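Eukaryotic translation initiation factor 2A (Schizosaccharomyces pombe, PDB 3WJ9) probably directs initiator methionyl-tRNA to 40S ribosomal subunits in a codon-dependent way for a few specific mRNAs, and is represented here by its beta-propeller part. Local coordinates at residues L163-I168 / S194-S199; P270-C275 / M290-A295; T55-N60 / K86-W91; N313-S318 / I324-F329; I285-G288 / T294-F297. All blocks are in the same frame, centred on the assembly; numbering follows the deposited sequence.

Contact 1. Residues L163-I168 / S194-S199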
# COMPACT_ATOMS: atom_id res chain seq x y z
N LEU A 163 12.89 -9.00 -19.12
CA LEU A 163 13.36 -10.11 -18.29
C LEU A 163 13.28 -11.44 -19.02
O LEU A 163 12.32 -11.72 -19.74
CB LEU A 163 12.57 -10.19 -16.98
CG LEU A 163 13.29 -11.00 -15.90
CD1 LEU A 163 14.69 -10.45 -15.68
CD2 LEU A 163 12.51 -11.01 -14.59
N ARG A 164 14.30 -12.27 -18.81
CA ARG A 164 14.47 -13.53 -19.53
C ARG A 164 13.40 -14.57 -19.23
O ARG A 164 12.82 -15.15 -20.15
CB ARG A 164 15.84 -14.12 -19.19
CG ARG A 164 17.02 -13.23 -19.54
CD ARG A 164 17.20 -13.06 -21.03
NE ARG A 164 18.33 -12.20 -21.34
CZ ARG A 164 19.59 -12.63 -21.42
NH1 ARG A 164 19.88 -13.90 -21.22
NH2 ARG A 164 20.56 -11.77 -21.71
N VAL A 165 13.16 -14.82 -17.95
CA VAL A 165 12.37 -15.98 -17.52
C VAL A 165 10.95 -16.01 -18.11
O VAL A 165 10.38 -14.97 -18.45
CB VAL A 165 12.29 -16.06 -15.98
CG1 VAL A 165 13.67 -15.89 -15.38
CG2 VAL A 165 11.34 -15.00 -15.44
N GLU A 166 10.40 -17.22 -18.21
CA GLU A 166 9.14 -17.45 -18.91
C GLU A 166 8.03 -17.89 -17.94
O GLU A 166 8.31 -18.50 -16.91
CB GLU A 166 9.34 -18.49 -20.02
CG GLU A 166 8.07 -19.04 -20.66
CD GLU A 166 8.30 -19.62 -22.04
OE1 GLU A 166 9.44 -19.52 -22.54
OE2 GLU A 166 7.35 -20.19 -22.62
N GLY A 167 6.79 -17.58 -18.29
CA GLY A 167 5.65 -18.03 -17.53
C GLY A 167 5.49 -17.27 -16.22
O GLY A 167 5.13 -17.86 -15.21
N ILE A 168 5.77 -15.98 -16.26
CA ILE A 168 5.61 -15.13 -15.08
C ILE A 168 4.15 -14.82 -14.78
O ILE A 168 3.44 -14.27 -15.63
CB ILE A 168 6.33 -13.77 -15.25
CG1 ILE A 168 7.84 -13.97 -15.39
CG2 ILE A 168 5.99 -12.85 -14.09
CD1 ILE A 168 8.55 -12.81 -16.08
N SER A 194 7.61 -21.34 -8.78
CA SER A 194 8.97 -20.87 -8.53
C SER A 194 9.04 -19.38 -8.21
O SER A 194 8.21 -18.60 -8.67
CB SER A 194 9.87 -21.19 -9.72
OG SER A 194 11.20 -20.77 -9.48
N VAL A 195 10.04 -19.01 -7.42
CA VAL A 195 10.29 -17.62 -7.06
C VAL A 195 11.73 -17.26 -7.42
O VAL A 195 12.65 -18.05 -7.23
CB VAL A 195 10.06 -17.37 -5.55
CG1 VAL A 195 10.54 -15.99 -5.13
CG2 VAL A 195 8.59 -17.56 -5.20
N ARG A 196 11.92 -16.05 -7.96
CA ARG A 196 13.22 -15.64 -8.48
C ARG A 196 13.57 -14.19 -8.13
O ARG A 196 12.70 -13.32 -8.12
CB ARG A 196 13.25 -15.82 -10.00
CG ARG A 196 14.56 -16.38 -10.50
CD ARG A 196 14.55 -17.88 -10.41
NE ARG A 196 13.64 -18.49 -11.37
CZ ARG A 196 13.96 -18.71 -12.64
NH1 ARG A 196 15.16 -18.37 -13.08
NH2 ARG A 196 13.08 -19.27 -13.45
N THR A 197 14.84 -13.92 -7.84
CA THR A 197 15.29 -12.54 -7.64
C THR A 197 16.41 -12.19 -8.60
O THR A 197 17.26 -13.03 -8.93
CB THR A 197 15.77 -12.28 -6.20
OG1 THR A 197 16.98 -13.01 -5.96
CG2 THR A 197 14.71 -12.71 -5.19
N TYR A 198 16.41 -10.94 -9.06
CA TYR A 198 17.43 -10.45 -9.99
C TYR A 198 17.85 -9.03 -9.65
O TYR A 198 17.01 -8.20 -9.26
CB TYR A 198 16.91 -10.48 -11.43
CG TYR A 198 16.89 -11.85 -12.08
CD1 TYR A 198 15.80 -12.69 -11.94
CD2 TYR A 198 17.96 -12.28 -12.86
CE1 TYR A 198 15.77 -13.93 -12.54
CE2 TYR A 198 17.94 -13.52 -13.47
CZ TYR A 198 16.85 -14.35 -13.30
OH TYR A 198 16.82 -15.59 -13.90
N SER A 199 19.13 -8.74 -9.79
CA SER A 199 19.59 -7.36 -9.77
C SER A 199 19.31 -6.76 -11.14
O SER A 199 19.45 -7.46 -12.16
CB SER A 199 21.08 -7.27 -9.42
OG SER A 199 21.52 -5.92 -9.39
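Y198 meets both L163 and V165, and following its side chain outward from the strand explains how a loop can be seated on a sheet without backbone pairing. At CB the chain turns so that CG lies anti to the carbonyl carbon (chi1 -77°), which sends the ring out toward the loop. The base of the ring is met first: L163 CD1 sits over one face, 4.4 Å from Y198 CG. Further out, Y198 CE1 comes within 4.0 Å of V165 CG1, a methyl that approaches obliquely. At the tip, Y198 OH passes 3.5 Å from the same V165 CG1, so this one methyl accompanies the outer half of the tyrosine, the valine and tyrosine side chains passing one another head to tail.

R196 is the second strand residue involved. Its chain bends at both chi2 and chi3, and the guanidinium thereby presents a face to V165 CG1, which lies 3.7 Å from R196 NH1. The one methyl touches both the tyrosine hydroxyl and the guanidinium, which lie side by side in front of it, and R196 also touches Q209 on the adjoining strand. L163 also touches V183 of strand 180-185 and V147 of strand 146-151. This is the packing of a beta-propeller, in which the connection leaving the last strand of one four-stranded antiparallel sheet, 161-162, rests against the third strand of the next, 193-199.

Contact 2. Residues P270-C275 / M290-A295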
# COMPACT_ATOMS: atom_id res chain seq x y z
N PRO A 270 -4.62 -20.13 9.57
CA PRO A 270 -4.23 -19.08 8.63
C PRO A 270 -3.42 -17.97 9.27
O PRO A 270 -3.55 -17.71 10.47
CB PRO A 270 -5.58 -18.53 8.15
CG PRO A 270 -6.50 -18.77 9.29
CD PRO A 270 -6.06 -20.08 9.89
N ILE A 271 -2.57 -17.32 8.48
CA ILE A 271 -1.90 -16.09 8.91
C ILE A 271 -2.81 -14.92 8.54
O ILE A 271 -3.26 -14.82 7.40
CB ILE A 271 -0.52 -15.92 8.25
CG1 ILE A 271 0.46 -16.99 8.74
CG2 ILE A 271 0.05 -14.54 8.54
CD1 ILE A 271 0.49 -18.25 7.89
N HIS A 272 -3.09 -14.06 9.51
CA HIS A 272 -4.07 -12.99 9.31
C HIS A 272 -3.42 -11.71 8.78
O HIS A 272 -4.04 -10.95 8.05
CB HIS A 272 -4.81 -12.69 10.62
CG HIS A 272 -5.70 -13.81 11.07
ND1 HIS A 272 -6.97 -14.00 10.58
CD2 HIS A 272 -5.49 -14.81 11.97
CE1 HIS A 272 -7.51 -15.06 11.16
NE2 HIS A 272 -6.63 -15.57 12.00
N ASP A 273 -2.16 -11.49 9.14
CA ASP A 273 -1.45 -10.29 8.71
C ASP A 273 0.06 -10.50 8.72
O ASP A 273 0.60 -11.18 9.60
CB ASP A 273 -1.82 -9.11 9.61
CG ASP A 273 -1.83 -7.79 8.86
OD1 ASP A 273 -1.08 -7.66 7.87
OD2 ASP A 273 -2.59 -6.88 9.26
N VAL A 274 0.74 -9.93 7.74
CA VAL A 274 2.20 -9.95 7.70
C VAL A 274 2.72 -8.53 7.48
O VAL A 274 2.26 -7.84 6.57
CB VAL A 274 2.74 -10.89 6.60
CG1 VAL A 274 4.23 -11.12 6.78
CG2 VAL A 274 2.00 -12.22 6.62
N CYS A 275 3.65 -8.09 8.32
CA CYS A 275 4.09 -6.70 8.29
C CYS A 275 5.53 -6.51 8.75
O CYS A 275 5.94 -7.03 9.79
CB CYS A 275 3.15 -5.85 9.16
SG CYS A 275 3.39 -4.06 9.00
N MSE A 290 -8.43 -18.07 15.72
CA MSE A 290 -8.62 -17.14 16.83
C MSE A 290 -8.90 -17.84 18.12
O MSE A 290 -9.52 -18.93 18.09
CB MSE A 290 -9.83 -16.26 16.52
CG MSE A 290 -9.84 -15.83 15.06
SE MSE A 290 -8.95 -14.07 14.93
CE MSE A 290 -9.65 -13.55 13.16
N PRO A 291 -8.47 -17.29 19.25
CA PRO A 291 -7.80 -15.98 19.34
C PRO A 291 -6.37 -16.05 18.80
O PRO A 291 -5.58 -16.88 19.23
CB PRO A 291 -7.82 -15.67 20.83
CG PRO A 291 -7.85 -17.00 21.49
CD PRO A 291 -8.68 -17.87 20.59
N ALA A 292 -6.07 -15.18 17.85
CA ALA A 292 -4.80 -15.25 17.13
C ALA A 292 -3.64 -14.80 18.00
O ALA A 292 -3.68 -13.75 18.64
CB ALA A 292 -4.86 -14.41 15.87
N LYS A 293 -2.59 -15.61 18.02
CA LYS A 293 -1.36 -15.25 18.71
C LYS A 293 -0.55 -14.34 17.79
O LYS A 293 -0.82 -14.26 16.59
CB LYS A 293 -0.56 -16.50 19.10
CG LYS A 293 0.57 -16.21 20.07
CD LYS A 293 1.52 -17.38 20.25
CE LYS A 293 0.90 -18.49 21.07
NZ LYS A 293 1.93 -19.53 21.37
N THR A 294 0.44 -13.64 18.34
CA THR A 294 1.27 -12.74 17.56
C THR A 294 2.74 -12.87 17.95
O THR A 294 3.07 -12.96 19.13
CB THR A 294 0.82 -11.28 17.73
OG1 THR A 294 -0.56 -11.16 17.37
CG2 THR A 294 1.65 -10.34 16.86
N ALA A 295 3.63 -12.89 16.96
CA ALA A 295 5.06 -13.01 17.22
C ALA A 295 5.87 -11.93 16.49
O ALA A 295 5.68 -11.69 15.31
CB ALA A 295 5.55 -14.39 16.81
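H272 and M290, the latter deposited as selenomethionine, cross at a slant, the end of the M290 chain coming up to the imidazole neither squarely over its face nor at its edge. The selenium of M290 lies 4.4 Å from the centroid of the H272 ring, and the line joining them leans 29° from the ring normal. This is an oblique Met-aromatic contact. The terminal methyl carries it further: M290 CE approaches H272 CE1 most closely and lies 3.7 Å from H272 ND1. A bend at chi2 (-94°) allows this, because it folds the M290 chain back toward the ring although its CB does not itself point there. A292 meets another part of the imidazole, its CB 4.0 Å from H272 CD2 and again oblique to the ring plane.

The segments include parts of the first and third strands of one antiparallel propeller sheet within the second WD repeat, M290 lying in the loop just before the latter; strand 283-287 runs between them, and the CA atoms of H272 and A292 are 8.2 Å apart. H272 and D273 both face V286 of that middle strand, a classic beta bulge. H272 reaches past strand 283-287 to the loop that holds M290, where a cis peptide bond precedes P291. The rotation of the imidazole is constrained by a hydrogen bond between H272 NE2 and G288 O, while M290 CE lies by CE1, the carbon between the two ring nitrogens. M290 also touches N313 in the loop before strand 314-317.

Contact 3. Residues T55-N60 / K86-W91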
# COMPACT_ATOMS: atom_id res chain seq x y z
N THR A 55 -15.77 13.81 -14.45
CA THR A 55 -15.28 14.61 -15.56
C THR A 55 -13.76 14.71 -15.61
O THR A 55 -13.16 14.53 -16.67
CB THR A 55 -15.87 16.04 -15.51
OG1 THR A 55 -17.29 15.97 -15.40
CG2 THR A 55 -15.51 16.82 -16.76
N GLN A 56 -13.14 14.99 -14.47
CA GLN A 56 -11.73 15.37 -14.42
C GLN A 56 -10.96 14.79 -13.23
O GLN A 56 -11.51 14.03 -12.43
CB GLN A 56 -11.62 16.90 -14.40
CG GLN A 56 -12.25 17.60 -15.58
CD GLN A 56 -12.45 19.09 -15.38
OE1 GLN A 56 -11.95 19.68 -14.42
NE2 GLN A 56 -13.21 19.72 -16.28
N VAL A 57 -9.68 15.13 -13.14
CA VAL A 57 -8.85 14.78 -12.00
C VAL A 57 -8.01 15.99 -11.59
O VAL A 57 -7.31 16.57 -12.41
CB VAL A 57 -7.91 13.59 -12.29
CG1 VAL A 57 -6.92 13.39 -11.14
CG2 VAL A 57 -8.71 12.32 -12.52
N VAL A 58 -8.09 16.37 -10.32
CA VAL A 58 -7.43 17.59 -9.85
C VAL A 58 -6.30 17.31 -8.86
O VAL A 58 -6.46 16.54 -7.91
CB VAL A 58 -8.44 18.55 -9.20
CG1 VAL A 58 -7.74 19.57 -8.32
CG2 VAL A 58 -9.24 19.26 -10.27
N ILE A 59 -5.15 17.93 -9.11
CA ILE A 59 -4.00 17.81 -8.23
C ILE A 59 -3.76 19.12 -7.47
O ILE A 59 -3.56 20.17 -8.08
CB ILE A 59 -2.73 17.44 -9.02
CG1 ILE A 59 -2.98 16.19 -9.86
CG2 ILE A 59 -1.56 17.24 -8.07
CD1 ILE A 59 -1.77 15.72 -10.63
N ASN A 60 -3.78 19.04 -6.14
CA ASN A 60 -3.63 20.23 -5.30
C ASN A 60 -2.31 20.25 -4.54
O ASN A 60 -1.60 19.25 -4.47
CB ASN A 60 -4.79 20.32 -4.31
CG ASN A 60 -6.14 20.40 -4.99
OD1 ASN A 60 -6.77 19.38 -5.28
ND2 ASN A 60 -6.60 21.62 -5.25
N LYS A 86 6.05 12.62 -9.30
CA LYS A 86 6.22 13.28 -10.59
C LYS A 86 5.37 12.61 -11.66
O LYS A 86 5.27 13.10 -12.79
CB LYS A 86 7.69 13.29 -11.01
CG LYS A 86 8.56 14.25 -10.22
CD LYS A 86 10.01 14.18 -10.67
CE LYS A 86 10.86 15.23 -9.98
NZ LYS A 86 10.45 16.61 -10.37
N TYR A 87 4.75 11.49 -11.30
CA TYR A 87 3.85 10.80 -12.22
C TYR A 87 2.63 10.25 -11.48
O TYR A 87 2.73 9.82 -10.33
CB TYR A 87 4.59 9.66 -12.94
CG TYR A 87 5.82 10.11 -13.69
CD1 TYR A 87 5.71 10.73 -14.93
CD2 TYR A 87 7.08 9.93 -13.16
CE1 TYR A 87 6.83 11.15 -15.62
CE2 TYR A 87 8.21 10.34 -13.84
CZ TYR A 87 8.08 10.95 -15.07
OH TYR A 87 9.21 11.36 -15.75
N LEU A 88 1.49 10.29 -12.16
CA LEU A 88 0.24 9.81 -11.59
C LEU A 88 -0.47 8.91 -12.61
O LEU A 88 -0.68 9.31 -13.75
CB LEU A 88 -0.66 10.98 -11.18
CG LEU A 88 -2.03 10.67 -10.58
CD1 LEU A 88 -1.90 10.25 -9.12
CD2 LEU A 88 -2.96 11.87 -10.70
N SER A 89 -0.84 7.71 -12.18
CA SER A 89 -1.50 6.75 -13.06
C SER A 89 -3.00 6.69 -12.78
O SER A 89 -3.43 6.76 -11.63
CB SER A 89 -0.87 5.36 -12.92
OG SER A 89 0.50 5.39 -13.26
N THR A 90 -3.79 6.54 -13.84
CA THR A 90 -5.25 6.53 -13.72
C THR A 90 -5.88 5.32 -14.41
O THR A 90 -5.87 5.22 -15.63
CB THR A 90 -5.87 7.81 -14.32
OG1 THR A 90 -5.56 7.89 -15.72
CG2 THR A 90 -5.35 9.05 -13.62
N TRP A 91 -6.46 4.42 -13.62
CA TRP A 91 -7.18 3.27 -14.16
C TRP A 91 -8.62 3.65 -14.51
O TRP A 91 -9.38 4.10 -13.65
CB TRP A 91 -7.19 2.11 -13.15
CG TRP A 91 -7.81 0.81 -13.66
CD1 TRP A 91 -7.16 -0.26 -14.16
CD2 TRP A 91 -9.21 0.47 -13.68
NE1 TRP A 91 -8.04 -1.25 -14.52
CE2 TRP A 91 -9.31 -0.82 -14.23
CE3 TRP A 91 -10.37 1.13 -13.30
CZ2 TRP A 91 -10.54 -1.47 -14.40
CZ3 TRP A 91 -11.59 0.49 -13.47
CH2 TRP A 91 -11.66 -0.79 -14.01
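I59 and L88 reach toward each other tip to tip, with I59 CD1 4.0 Å from L88 CD2. The same leucine methyl also meets V57, its distance to V57 CG1 being 4.3 Å, in a direction about at right angles to that of I59, so one branch of L88 serves both residues of the facing strand. I59 gets there by extension: CG1 stands anti to the carbonyl carbon and the chain then continues straight (chi2 -178°), carrying CD1 well out from the backbone. In L88, CG anti to its own nitrogen (chi1 180°) extends the chain from its strand so that CD2 reaches both partners.

Around this trio lies a second apolar layer. L88 also packs on L71 and F81, V57 on A73 and I59 on L48. Behind them the backbones are fixed in two different antiparallel sheets: V57 pairs with L71 and I59 with L68 and T69, whereas L88 pairs with W109. The main chains stay far apart, with V57 CA 9.2 Å from T90 CA, and they run in opposite senses past each other. Two propeller sheets consequently meet face to face through buried branched side chains. Such a contact between buried methyl groups is consistent with hydrophobic packing, without the directional constraint of polar bonds.

Contact 4. Residues N313-S318 / I324-F329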
# COMPACT_ATOMS: atom_id res chain seq x y z
N ASN A 313 -6.72 -9.55 14.20
CA ASN A 313 -6.51 -9.99 12.82
C ASN A 313 -5.62 -9.04 12.03
O ASN A 313 -5.46 -9.20 10.82
CB ASN A 313 -7.86 -10.16 12.11
CG ASN A 313 -8.69 -8.88 12.11
OD1 ASN A 313 -8.17 -7.78 12.30
ND2 ASN A 313 -9.99 -9.02 11.89
N THR A 314 -5.06 -8.05 12.70
CA THR A 314 -4.34 -6.98 12.02
C THR A 314 -3.20 -6.41 12.86
O THR A 314 -3.39 -6.08 14.03
CB THR A 314 -5.30 -5.83 11.63
OG1 THR A 314 -6.42 -6.36 10.91
CG2 THR A 314 -4.58 -4.80 10.78
N LEU A 315 -2.02 -6.31 12.26
CA LEU A 315 -0.84 -5.79 12.94
C LEU A 315 -0.29 -4.57 12.21
O LEU A 315 -0.21 -4.57 10.98
CB LEU A 315 0.24 -6.87 13.05
CG LEU A 315 1.52 -6.49 13.79
CD1 LEU A 315 1.34 -6.63 15.29
CD2 LEU A 315 2.67 -7.35 13.31
N ILE A 316 0.09 -3.54 12.95
CA ILE A 316 0.68 -2.34 12.36
C ILE A 316 1.84 -1.80 13.20
O ILE A 316 1.73 -1.67 14.42
CB ILE A 316 -0.36 -1.20 12.19
CG1 ILE A 316 -1.56 -1.67 11.37
CG2 ILE A 316 0.27 0.02 11.54
CD1 ILE A 316 -2.68 -0.65 11.26
N PHE A 317 2.97 -1.51 12.55
CA PHE A 317 4.10 -0.88 13.22
C PHE A 317 4.01 0.64 13.07
O PHE A 317 3.59 1.15 12.04
CB PHE A 317 5.43 -1.39 12.65
CG PHE A 317 5.77 -2.80 13.05
CD1 PHE A 317 5.26 -3.88 12.36
CD2 PHE A 317 6.61 -3.04 14.13
CE1 PHE A 317 5.58 -5.17 12.72
CE2 PHE A 317 6.94 -4.33 14.50
CZ PHE A 317 6.42 -5.40 13.80
N SER A 318 4.41 1.35 14.12
CA SER A 318 4.47 2.81 14.06
C SER A 318 5.62 3.24 13.16
O SER A 318 6.63 2.54 13.07
CB SER A 318 4.65 3.40 15.46
OG SER A 318 5.87 2.98 16.05
N ILE A 324 3.87 -0.79 18.46
CA ILE A 324 3.28 -1.88 17.70
C ILE A 324 1.78 -1.97 17.98
O ILE A 324 1.36 -2.08 19.13
CB ILE A 324 3.95 -3.23 18.03
CG1 ILE A 324 5.47 -3.13 17.84
CG2 ILE A 324 3.38 -4.33 17.15
CD1 ILE A 324 6.22 -4.41 18.15
N LEU A 325 0.97 -1.91 16.92
CA LEU A 325 -0.48 -1.92 17.05
C LEU A 325 -1.05 -3.31 16.78
O LEU A 325 -0.56 -4.03 15.92
CB LEU A 325 -1.10 -0.89 16.09
CG LEU A 325 -2.60 -0.60 16.14
CD1 LEU A 325 -2.86 0.85 15.79
CD2 LEU A 325 -3.37 -1.51 15.20
N LEU A 326 -2.08 -3.67 17.53
CA LEU A 326 -2.74 -4.96 17.34
C LEU A 326 -4.25 -4.80 17.44
O LEU A 326 -4.77 -4.48 18.51
CB LEU A 326 -2.22 -5.98 18.36
CG LEU A 326 -2.62 -7.43 18.10
CD1 LEU A 326 -2.15 -7.89 16.73
CD2 LEU A 326 -2.08 -8.35 19.18
N ALA A 327 -4.95 -5.02 16.34
CA ALA A 327 -6.37 -4.73 16.27
C ALA A 327 -7.19 -5.85 15.64
O ALA A 327 -6.65 -6.80 15.08
CB ALA A 327 -6.60 -3.43 15.52
N GLY A 328 -8.51 -5.71 15.73
CA GLY A 328 -9.43 -6.65 15.12
C GLY A 328 -10.43 -5.93 14.24
O GLY A 328 -11.30 -5.22 14.73
N PHE A 329 -10.29 -6.11 12.93
CA PHE A 329 -11.16 -5.44 11.96
C PHE A 329 -12.02 -6.43 11.19
O PHE A 329 -11.83 -7.64 11.27
CB PHE A 329 -10.33 -4.61 10.98
CG PHE A 329 -9.47 -3.55 11.62
CD1 PHE A 329 -9.84 -2.96 12.82
CD2 PHE A 329 -8.31 -3.12 11.00
CE1 PHE A 329 -9.05 -1.98 13.40
CE2 PHE A 329 -7.52 -2.15 11.57
CZ PHE A 329 -7.89 -1.58 12.77
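L315 and I324 meet on the densely packed face of this hairpin, where L315 CD1 lies 3.6 Å from I324 CG2. The same L315 methyl reaches L326 CD1 at 4.0 Å. F317 lies alongside I324, both pointing the same way; I324 CG2 sits over one face of the ring, and I324 CD1 approaches F317 CE2 to 3.7 Å. This face turns toward T294 and I296 of the preceding sheet and is buried throughout. The other face is more mixed: I316 and L325 lie side by side, CB to CB 4.0 Å, and while L325 is covered by C359 and F361, T314 and I316 keep some exposure.

Between the faces, I316 and L325 pair through two backbone hydrogen bonds; A327 N donates to T314 O, while the return bond from T314 N is weak. The pattern changes at the N313 end. N313 and T314 both face A327, a classic beta bulge, and A327 O receives N313 N at 2.9 Å. The N313 side chain, with CG between backbone N and carbonyl carbon (chi1 57°), turns its amide to the departing chain: F329 N donates to N313 OD1 at 2.8 Å, nearly straight (169°). T314 OG1 gives OD1 a second bond from above the amide plane, and T314 crosses the F329 side chain at about a right angle. A bulged, antiparallel hairpin of this kind, with one face on the preceding sheet and the other on the following one, forms the first two strands of a propeller blade in the third WD repeat.

Contact 5. Residues I285-G288 / T294-F297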
# COMPACT_ATOMS: atom_id res chain seq x y z
N ILE A 285 3.88 -11.21 12.92
CA ILE A 285 2.90 -12.07 12.27
C ILE A 285 1.68 -12.31 13.16
O ILE A 285 1.81 -12.65 14.33
CB ILE A 285 3.52 -13.45 11.91
CG1 ILE A 285 4.78 -13.28 11.06
CG2 ILE A 285 2.50 -14.32 11.19
CD1 ILE A 285 5.47 -14.58 10.73
N VAL A 286 0.49 -12.13 12.58
CA VAL A 286 -0.75 -12.51 13.25
C VAL A 286 -1.29 -13.77 12.58
O VAL A 286 -1.69 -13.74 11.41
CB VAL A 286 -1.80 -11.40 13.19
CG1 VAL A 286 -3.08 -11.84 13.88
CG2 VAL A 286 -1.27 -10.14 13.85
N TYR A 287 -1.30 -14.88 13.32
CA TYR A 287 -1.48 -16.19 12.71
C TYR A 287 -2.37 -17.14 13.52
O TYR A 287 -2.57 -16.95 14.72
CB TYR A 287 -0.12 -16.85 12.51
CG TYR A 287 0.65 -17.02 13.80
CD1 TYR A 287 1.39 -15.97 14.34
CD2 TYR A 287 0.64 -18.23 14.48
CE1 TYR A 287 2.09 -16.13 15.52
CE2 TYR A 287 1.34 -18.39 15.66
CZ TYR A 287 2.06 -17.33 16.18
OH TYR A 287 2.76 -17.48 17.35
N GLY A 288 -2.89 -18.16 12.85
CA GLY A 288 -3.64 -19.22 13.50
C GLY A 288 -5.10 -18.91 13.73
O GLY A 288 -5.53 -17.76 13.61
N THR A 294 0.44 -13.64 18.34
CA THR A 294 1.27 -12.74 17.56
C THR A 294 2.74 -12.87 17.95
O THR A 294 3.07 -12.96 19.13
CB THR A 294 0.82 -11.28 17.73
OG1 THR A 294 -0.56 -11.16 17.37
CG2 THR A 294 1.65 -10.34 16.86
N ALA A 295 3.63 -12.89 16.96
CA ALA A 295 5.06 -13.01 17.22
C ALA A 295 5.87 -11.93 16.49
O ALA A 295 5.68 -11.69 15.31
CB ALA A 295 5.55 -14.39 16.81
N ILE A 296 6.80 -11.30 17.21
CA ILE A 296 7.68 -10.30 16.62
C ILE A 296 9.06 -10.91 16.38
O ILE A 296 9.59 -11.61 17.24
CB ILE A 296 7.81 -9.05 17.52
CG1 ILE A 296 6.44 -8.40 17.74
CG2 ILE A 296 8.77 -8.04 16.91
CD1 ILE A 296 5.78 -7.94 16.46
N PHE A 297 9.63 -10.64 15.21
CA PHE A 297 10.94 -11.19 14.86
C PHE A 297 11.98 -10.09 14.64
O PHE A 297 11.69 -8.91 14.79
CB PHE A 297 10.85 -12.06 13.61
CG PHE A 297 10.15 -13.38 13.82
CD1 PHE A 297 8.77 -13.46 13.80
CD2 PHE A 297 10.88 -14.53 14.04
CE1 PHE A 297 8.13 -14.67 13.99
CE2 PHE A 297 10.25 -15.75 14.24
CZ PHE A 297 8.87 -15.82 14.21
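The Y287 ring has A295 N at its edge, near the ring plane, 3.9 Å from Y287 CE1, while T294 CA approaches obliquely. The backbone carbon I285 C lies at the edge as well, in plane. A295 CB is 4.1 Å from Y287 CE1 and also near the tyrosine hydroxyl. The turn at CB accounts for this: CG falls between the backbone nitrogen and carbonyl carbon (chi1 60°), swinging the ring back over its own strand toward the partner. D266, R267 and I271 also touch Y287. The F297 ring, in contrast, is approached obliquely by I285 CD1, 4.2 Å from F297 CE1, and meets the ring of F283 with the planes only about 15° apart.

On the opposite face of the sheet V286 and T294 meet at an angle, V286 CG2 lying 3.7 Å from T294 OG1, with L315 of the next sheet touching both. Through the backbone, I285 and A295 form a hydrogen-bonded antiparallel pair: I285 N donates to A295 O at 3.0 Å, and A295 N returns to I285 O at 3.2 Å. A CA-H...O contact from T294 also reaches I285 O. The chemistry thus divides in two, with main-chain polar atoms gripping each other directionally and fixing the register, while the side chains add apolar contacts on the I285/A295 face and a methyl-to-hydroxyl contact on the V286/T294 face.

Along the chain contact 3 comes first, then contact 1, then contacts 2 and 5, ending together on strand 292-297, then contact 4. Contacts 2 and 5 lie in one antiparallel sheet, joining its first and second strands, respectively, to the third; they share T294 and A295, and their centres are 5 Å apart. Contact 4 lies in the next sheet, its centre about 10 Å from that of contact 2, joined by a probable hydrogen bond from L315 N to D273 OD2. Contact 3 is across the chain's centre from this group, 36 Å between centres from contact 2, and the centres of contacts 1 and 2 are 30 Å apart. Together they sample pairing within propeller blades and packing between them.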